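Local structure of ATP-dependent RNA helicase HrpB (Escherichia coli, 6EUD) at residues 408-411 against 412-415; 418-421 against 422-425; 429-432 against 433-437. The protein hydrolyses ATP to ADP and phosphate as a DExH-box NTPase of the DEAH/RHA helicase type that binds single-stranded RNA. All coordinates share one frame; numbering follows the deposited sequence.

Interaction 1. Residues 408-411 against 412-415; sequences SAQG and QKMA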
ATOM      1  N   SER A 408     -20.185  -9.791   3.878  1.00 48.27           N
ATOM      2  CA  SER A 408     -21.002 -10.713   4.652  1.00 48.14           C
ATOM      3  C   SER A 408     -22.155  -9.960   5.302  1.00 47.59           C
ATOM      4  O   SER A 408     -22.288  -8.749   5.143  1.00 47.93           O
ATOM      5  CB  SER A 408     -20.173 -11.407   5.727  1.00 45.17           C
ATOM      6  OG  SER A 408     -19.831 -10.488   6.748  1.00 43.85           O
ATOM      7  N   ALA A 409     -22.980 -10.682   6.044  1.00 48.56           N
ATOM      8  CA  ALA A 409     -24.046 -10.060   6.806  1.00 53.36           C
ATOM      9  C   ALA A 409     -23.480  -9.065   7.827  1.00 55.30           C
ATOM     10  O   ALA A 409     -24.004  -7.965   7.995  1.00 59.23           O
ATOM     11  CB  ALA A 409     -24.883 -11.129   7.500  1.00 53.13           C
ATOM     12  N   GLN A 410     -22.406  -9.447   8.504  1.00 53.29           N
ATOM     13  CA  GLN A 410     -21.788  -8.558   9.481  1.00 54.41           C
ATOM     14  C   GLN A 410     -21.085  -7.398   8.777  1.00 49.95           C
ATOM     15  O   GLN A 410     -21.139  -6.249   9.245  1.00 45.48           O
ATOM     16  CB  GLN A 410     -20.824  -9.340  10.372  1.00 60.43           C
ATOM     17  CG  GLN A 410     -21.540 -10.384  11.242  1.00 71.05           C
ATOM     18  CD  GLN A 410     -22.459  -9.779  12.318  1.00 77.99           C
ATOM     19  OE1 GLN A 410     -23.670  -9.644  12.119  1.00 83.56           O
ATOM     20  NE2 GLN A 410     -21.888  -9.480  13.483  1.00 80.47           N
ATOM     21  N   GLY A 411     -20.464  -7.709   7.634  1.00 44.56           N
ATOM     22  CA  GLY A 411     -19.822  -6.721   6.794  1.00 38.32           C
ATOM     23  C   GLY A 411     -20.720  -5.587   6.342  1.00 43.81           C
ATOM     24  O   GLY A 411     -20.262  -4.448   6.179  1.00 46.50           O
ATOM     25  N   GLN A 412     -21.998  -5.880   6.135  1.00 44.11           N
ATOM     26  CA  GLN A 412     -22.935  -4.850   5.721  1.00 44.97           C
ATOM     27  C   GLN A 412     -23.223  -3.911   6.884  1.00 41.71           C
ATOM     28  O   GLN A 412     -23.337  -2.702   6.721  1.00 41.17           O
ATOM     29  CB  GLN A 412     -24.226  -5.475   5.207  1.00 50.87           C
ATOM     30  CG  GLN A 412     -24.033  -6.306   3.969  1.00 63.71           C
ATOM     31  CD  GLN A 412     -25.334  -6.857   3.433  1.00 79.22           C
ATOM     32  OE1 GLN A 412     -26.278  -7.110   4.185  1.00 83.37           O
ATOM     33  NE2 GLN A 412     -25.389  -7.059   2.126  1.00 93.87           N
ATOM     34  N   LYS A 413     -23.329  -4.470   8.077  1.00 42.61           N
ATOM     35  CA  LYS A 413     -23.533  -3.636   9.247  1.00 42.24           C
ATOM     36  C   LYS A 413     -22.291  -2.773   9.477  1.00 40.75           C
ATOM     37  O   LYS A 413     -22.399  -1.595   9.787  1.00 41.46           O
ATOM     38  CB  LYS A 413     -23.867  -4.502  10.463  1.00 41.25           C
ATOM     39  CG  LYS A 413     -25.179  -5.273  10.281  1.00 43.80           C
ATOM     40  CD  LYS A 413     -25.411  -6.328  11.358  1.00 51.74           C
ATOM     41  CE  LYS A 413     -26.509  -7.291  10.913  1.00 61.40           C
ATOM     42  NZ  LYS A 413     -26.627  -8.514  11.759  1.00 66.12           N
ATOM     43  N   MET A 414     -21.109  -3.341   9.269  1.00 41.56           N
ATOM     44  CA  MET A 414     -19.881  -2.574   9.463  1.00 41.74           C
ATOM     45  C   MET A 414     -19.844  -1.398   8.503  1.00 44.19           C
ATOM     46  O   MET A 414     -19.443  -0.291   8.881  1.00 45.33           O
ATOM     47  CB  MET A 414     -18.646  -3.444   9.267  1.00 36.74           C
ATOM     48  CG  MET A 414     -18.550  -4.568  10.242  1.00 38.35           C
ATOM     49  SD  MET A 414     -17.170  -5.661   9.867  1.00 48.53           S
ATOM     50  CE  MET A 414     -17.656  -7.097  10.832  1.00 72.74           C
ATOM     51  N   ALA A 415     -20.278  -1.643   7.268  1.00 46.35           N
ATOM     52  CA  ALA A 415     -20.285  -0.610   6.239  1.00 47.32           C
ATOM     53  C   ALA A 415     -21.287   0.490   6.563  1.00 46.03           C
ATOM     54  O   ALA A 415     -21.048   1.652   6.267  1.00 53.28           O
ATOM     55  CB  ALA A 415     -20.590  -1.219   4.879  1.00 48.53           C
TER
HETATM   56  O   HOH W   1     -26.868  -7.361   7.361  1.00 54.60           O

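Interaction 2. Residues 418-421 against 422-425; sequences GNDP and RLAA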
ATOM      1  N   GLY A 418     -19.835   3.153   8.891  1.00 41.91           N
ATOM      2  CA  GLY A 418     -19.014   4.099   8.146  1.00 40.25           C
ATOM      3  C   GLY A 418     -17.684   4.346   8.814  1.00 42.33           C
ATOM      4  O   GLY A 418     -16.895   5.167   8.396  1.00 45.82           O
ATOM      5  N   ASN A 419     -17.458   3.590   9.868  1.00 42.61           N
ATOM      6  CA  ASN A 419     -16.334   3.723  10.763  1.00 39.28           C
ATOM      7  C   ASN A 419     -15.048   3.138  10.190  1.00 35.07           C
ATOM      8  O   ASN A 419     -15.089   2.463   9.150  1.00 31.62           O
ATOM      9  CB  ASN A 419     -16.685   2.993  12.073  1.00 42.26           C
ATOM     10  CG  ASN A 419     -16.323   3.778  13.252  1.00 48.80           C
ATOM     11  OD1 ASN A 419     -16.251   4.997  13.168  1.00 59.91           O
ATOM     12  ND2 ASN A 419     -16.048   3.112  14.360  1.00 48.55           N
ATOM     13  N   ASP A 420     -13.921   3.326  10.882  1.00 29.56           N
ATOM     14  CA  ASP A 420     -12.769   2.493  10.571  1.00 33.54           C
ATOM     15  C   ASP A 420     -13.199   1.034  10.724  1.00 35.79           C
ATOM     16  O   ASP A 420     -13.778   0.679  11.752  1.00 34.30           O
ATOM     17  CB  ASP A 420     -11.573   2.765  11.473  1.00 35.35           C
ATOM     18  CG  ASP A 420     -10.528   1.652  11.375  1.00 41.56           C
ATOM     19  OD1 ASP A 420      -9.663   1.691  10.474  1.00 47.46           O
ATOM     20  OD2 ASP A 420     -10.591   0.710  12.180  1.00 42.11           O
ATOM     21  N   PRO A 421     -12.909   0.187   9.709  1.00 35.27           N
ATOM     22  CA  PRO A 421     -13.401  -1.203   9.658  1.00 34.57           C
ATOM     23  C   PRO A 421     -13.100  -2.045  10.897  1.00 32.71           C
ATOM     24  O   PRO A 421     -13.991  -2.758  11.337  1.00 30.68           O
ATOM     25  CB  PRO A 421     -12.687  -1.779   8.438  1.00 34.59           C
ATOM     26  CG  PRO A 421     -12.536  -0.587   7.537  1.00 34.36           C
ATOM     27  CD  PRO A 421     -12.235   0.572   8.457  1.00 31.52           C
ATOM     28  N   ARG A 422     -11.893  -1.970  11.443  1.00 26.01           N
ATOM     29  CA  ARG A 422     -11.580  -2.686  12.677  1.00 30.16           C
ATOM     30  C   ARG A 422     -12.518  -2.220  13.807  1.00 31.05           C
ATOM     31  O   ARG A 422     -13.071  -3.029  14.533  1.00 35.17           O
ATOM     32  CB  ARG A 422     -10.100  -2.489  13.058  1.00 29.80           C
ATOM     33  CG  ARG A 422      -9.111  -3.070  12.022  1.00 35.83           C
ATOM     34  CD  ARG A 422      -7.617  -2.716  12.305  1.00 24.61           C
ATOM     35  NE  ARG A 422      -6.917  -3.868  12.836  1.00 36.33           N
ATOM     36  CZ  ARG A 422      -5.909  -4.499  12.255  1.00 39.77           C
ATOM     37  NH1 ARG A 422      -5.397  -4.078  11.113  1.00 42.30           N
ATOM     38  NH2 ARG A 422      -5.393  -5.551  12.852  1.00 46.24           N
ATOM     39  N   LEU A 423     -12.726  -0.918  13.933  1.00 29.85           N
ATOM     40  CA  LEU A 423     -13.604  -0.405  14.973  1.00 30.34           C
ATOM     41  C   LEU A 423     -15.085  -0.751  14.702  1.00 35.11           C
ATOM     42  O   LEU A 423     -15.841  -1.072  15.623  1.00 36.13           O
ATOM     43  CB  LEU A 423     -13.423   1.108  15.111  1.00 31.55           C
ATOM     44  CG  LEU A 423     -12.025   1.617  15.544  1.00 30.72           C
ATOM     45  CD1 LEU A 423     -12.044   3.126  15.859  1.00 30.43           C
ATOM     46  CD2 LEU A 423     -11.436   0.810  16.720  1.00 26.84           C
ATOM     47  N   ALA A 424     -15.488  -0.691  13.438  1.00 32.68           N
ATOM     48  CA  ALA A 424     -16.841  -1.063  13.035  1.00 31.66           C
ATOM     49  C   ALA A 424     -17.109  -2.531  13.343  1.00 34.87           C
ATOM     50  O   ALA A 424     -18.190  -2.876  13.812  1.00 36.23           O
ATOM     51  CB  ALA A 424     -17.059  -0.792  11.552  1.00 28.35           C
ATOM     52  N   ALA A 425     -16.119  -3.380  13.056  1.00 30.72           N
ATOM     53  CA  ALA A 425     -16.182  -4.810  13.323  1.00 30.99           C
ATOM     54  C   ALA A 425     -16.406  -5.061  14.816  1.00 35.29           C
ATOM     55  O   ALA A 425     -17.234  -5.891  15.211  1.00 39.05           O
ATOM     56  CB  ALA A 425     -14.897  -5.491  12.853  1.00 29.20           C
TER

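Interaction 3. Residues 429-432 against 433-437; sequences SAKN and DDEAA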
ATOM      1  N   SER A 429     -19.803  -6.729  16.496  1.00 36.83           N
ATOM      2  CA  SER A 429     -19.622  -8.017  17.172  1.00 36.95           C
ATOM      3  C   SER A 429     -20.186  -8.021  18.613  1.00 38.81           C
ATOM      4  O   SER A 429     -20.276  -9.075  19.249  1.00 40.85           O
ATOM      5  CB  SER A 429     -18.132  -8.406  17.192  1.00 37.32           C
ATOM      6  OG  SER A 429     -17.392  -7.637  18.136  1.00 41.04           O
ATOM      7  N   ALA A 430     -20.547  -6.849  19.125  1.00 35.69           N
ATOM      8  CA  ALA A 430     -21.192  -6.765  20.428  1.00 41.38           C
ATOM      9  C   ALA A 430     -22.484  -7.596  20.428  1.00 44.96           C
ATOM     10  O   ALA A 430     -23.314  -7.460  19.532  1.00 44.39           O
ATOM     11  CB  ALA A 430     -21.477  -5.310  20.788  1.00 29.27           C
ATOM     12  N   LYS A 431     -22.644  -8.465  21.426  1.00 48.19           N
ATOM     13  CA  LYS A 431     -23.776  -9.405  21.463  1.00 47.67           C
ATOM     14  C   LYS A 431     -24.974  -8.852  22.223  1.00 46.00           C
ATOM     15  O   LYS A 431     -26.071  -9.365  22.097  1.00 50.50           O
ATOM     16  CB  LYS A 431     -23.356 -10.733  22.093  1.00 50.13           C
ATOM     17  CG  LYS A 431     -22.444 -11.583  21.226  1.00 59.48           C
ATOM     18  CD  LYS A 431     -23.178 -12.078  20.000  1.00 69.53           C
ATOM     19  CE  LYS A 431     -22.318 -13.010  19.153  1.00 77.16           C
ATOM     20  NZ  LYS A 431     -23.077 -13.580  17.994  1.00 84.40           N
ATOM     21  N   ASN A 432     -24.756  -7.810  23.016  1.00 39.34           N
ATOM     22  CA  ASN A 432     -25.841  -7.123  23.707  1.00 35.63           C
ATOM     23  C   ASN A 432     -25.513  -5.635  23.867  1.00 36.32           C
ATOM     24  O   ASN A 432     -24.422  -5.174  23.502  1.00 34.94           O
ATOM     25  CB  ASN A 432     -26.094  -7.741  25.080  1.00 34.09           C
ATOM     26  CG  ASN A 432     -24.848  -7.774  25.909  1.00 38.20           C
ATOM     27  OD1 ASN A 432     -24.320  -6.725  26.278  1.00 38.81           O
ATOM     28  ND2 ASN A 432     -24.352  -8.975  26.199  1.00 39.15           N
ATOM     29  N   ASP A 433     -26.454  -4.899  24.445  1.00 34.92           N
ATOM     30  CA  ASP A 433     -26.349  -3.460  24.511  1.00 35.18           C
ATOM     31  C   ASP A 433     -25.267  -2.986  25.483  1.00 38.04           C
ATOM     32  O   ASP A 433     -24.755  -1.885  25.341  1.00 40.19           O
ATOM     33  CB  ASP A 433     -27.713  -2.866  24.861  1.00 37.69           C
ATOM     34  CG  ASP A 433     -28.778  -3.202  23.814  1.00 50.59           C
ATOM     35  OD1 ASP A 433     -28.403  -3.705  22.722  1.00 54.25           O
ATOM     36  OD2 ASP A 433     -29.985  -2.962  24.070  1.00 54.27           O
ATOM     37  N   ASP A 434     -24.878  -3.828  26.433  1.00 39.04           N
ATOM     38  CA  ASP A 434     -23.797  -3.478  27.353  1.00 37.02           C
ATOM     39  C   ASP A 434     -22.447  -3.633  26.655  1.00 34.56           C
ATOM     40  O   ASP A 434     -21.565  -2.784  26.778  1.00 31.64           O
ATOM     41  CB  ASP A 434     -23.873  -4.337  28.627  1.00 40.37           C
ATOM     42  CG  ASP A 434     -25.049  -3.929  29.548  1.00 49.00           C
ATOM     43  OD1 ASP A 434     -25.669  -2.864  29.327  1.00 47.96           O
ATOM     44  OD2 ASP A 434     -25.352  -4.664  30.511  1.00 56.22           O
ATOM     45  N   GLU A 435     -22.297  -4.718  25.902  1.00 37.49           N
ATOM     46  CA  GLU A 435     -21.129  -4.891  25.044  1.00 36.71           C
ATOM     47  C   GLU A 435     -21.101  -3.792  23.998  1.00 34.44           C
ATOM     48  O   GLU A 435     -20.035  -3.298  23.640  1.00 34.00           O
ATOM     49  CB  GLU A 435     -21.125  -6.264  24.365  1.00 38.46           C
ATOM     50  CG  GLU A 435     -20.742  -7.406  25.305  1.00 45.66           C
ATOM     51  CD  GLU A 435     -20.593  -8.755  24.612  1.00 54.78           C
ATOM     52  OE1 GLU A 435     -20.757  -8.836  23.374  1.00 56.39           O
ATOM     53  OE2 GLU A 435     -20.325  -9.749  25.326  1.00 60.99           O
ATOM     54  N   ALA A 436     -22.277  -3.397  23.517  1.00 30.46           N
ATOM     55  CA  ALA A 436     -22.341  -2.321  22.534  1.00 30.48           C
ATOM     56  C   ALA A 436     -21.766  -1.014  23.103  1.00 32.91           C
ATOM     57  O   ALA A 436     -20.868  -0.417  22.485  1.00 32.39           O
ATOM     58  CB  ALA A 436     -23.759  -2.116  22.054  1.00 31.40           C
ATOM     59  N   ALA A 437     -22.279  -0.578  24.260  1.00 31.38           N
ATOM     60  CA  ALA A 437     -21.822   0.664  24.887  1.00 34.10           C
ATOM     61  C   ALA A 437     -20.315   0.602  25.193  1.00 37.01           C
ATOM     62  O   ALA A 437     -19.599   1.595  25.063  1.00 37.18           O
ATOM     63  CB  ALA A 437     -22.609   0.944  26.159  1.00 36.69           C
TER

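Interaction 1. Residues 408-411 against 412-415
Gln410 and Met414 meet one turn apart on the packed face of the first turns of helix 409-417. Met414 N donates to Gln410 O four residues back, 2.9 Å, and the methionine chain, extended beyond CG, runs back along Gln410 until its CE lies 3.9 Å from Gln410 CB. Ala415 N donates to Gly411 O at 3.0 Å. Met414 continues onto Ala424, Ala425 and Val428 of helix 421-429, while Ala415 is covered by Met365 and Gln369 of helix 361-370. Ser408 is the N-cap: its OG accepts from Gly411 N at 3.0 Å with an N-H...O angle of 163° and is also hydrogen-bonded to Gly400 O. Gln412 N bonds to Ser408 O at 3.0 Å, completing the capped first turn. At the margin of the contact with helix 421-429, Gln410, bent at chi2 (-67°), turns its amide oxygen to the tip of the extended Lys413 chain; Lys413 NZ donates to Gln410 OE1 over 3.2 Å, nearly along the C=O axis, and Gln410 NE2 makes a weak bond to Val428 O. The exposed side is looser: there a water donates to both Ala409 O and Gln412 OE1. The chemistry is therefore divided: a methionine methyl packs against helix 421-429 beside the backbone bonds, whereas amide, ammonium and water keep the outlying polar ends paired.

Interaction 2. Residues 418-421 against 422-425
Asp420 and Leu423 meet at the start of helix 421-429, where the aspartate is the N-cap. Among the hydrogen bonds, Leu423 N donates to Asp420 OD2 at 3.2 Å, arriving on the anti side of the carboxylate and 19° out of its plane. With CG anti to the backbone N (chi1 165°), the carboxylate swings forward over the first turn, where it can accept from this amide; its negative charge would probably also interact favourably with the helix N-terminus. Two backbone bonds, each spanning four residues, then close the turn, Ala424 N to Asp420 O and Ala425 N to Pro421 O, each 2.8 Å. Pro421 occupies the first helical position, where its lack of an N-H costs no helical bond.

The apolar contact is close but small: Asn419 CB lies 3.8 Å from Ala424 CB, one methylene against one methyl. Carbon atoms also pack around the capping oxygen, Arg422 CB lying 3.4 Å from Asp420 OD2 and Leu423 CG standing 3.8 Å from the same atom.

The charged end of Arg422 leads away from the turn: NH2 forms a salt bridge with Asp501, and NE a weak hydrogen bond with Ala498 O. Gly418, with positive phi, ends helix 409-417 just before this cap. Around the new helix, Pro421 and Arg422 pack on helix 386-398, Ala424 on Leu417 of helix 409-417, and Leu423 on Leu446 and Glu447 of helix 433-447.

Interaction 3. Residues 429-432 against 433-437
The backbone passes from an extended Asn432 into helix 433-447, and Ala436 N closes the first turn on Asn432 O at 2.8 Å. Asn432 is the N-cap. Its CG sits between the backbone N and the carbonyl carbon (chi1 55°), which carries OD1 over the opening turn. There OD1 takes a nearly straight bond from Glu435 N at 2.9 Å, the donor tilted from the amide's carbonyl plane, and a weak one from Asp434 N. Glu435 reaches back in the opposite sense: its extended chain places OE1 2.7 Å from Lys431 N, which meets it on the anti side, 33° out of the carboxylate plane. The aliphatic part of Lys431 runs alongside this chain, with CB 3.5 Å from Glu435 OE1, while the Asn432 side chain crosses it at about a right angle. Ala430 CB packs against Glu435 CB, 3.7 Å away, and Ala436 CB, at 4.1 Å. Replacing Glu435 with an alanine would probably leave Lys431 N without this acceptor and free the loop before the cap to shift. Between helices 421-429 and 433-447, the turn is bordered by Val481 and Leu490, with Ala436 on Leu476 and Leu479 of helix 466-479 and Asp434 OD1 bonded to Glu485 N.

In the fold
The three contacts come in series along the chain, at the starts of three successive helices: 409-417, 421-429 and 433-447. Each begins with a side-chain N-cap, a serine, an aspartate and an asparagine in turn. Interactions 1 and 2 have centres 10 Å apart and touch directly, since their two helices pack together. Interaction 3 lies farther off, its centre 16 Å from that of interaction 1 and 15 Å from that of interaction 2, which it joins through helix 421-429. All three are on one side of the chain's centre; they lie away from the predicted ATP site and the DEFH box and are structural packing and capping contacts in a run of helices.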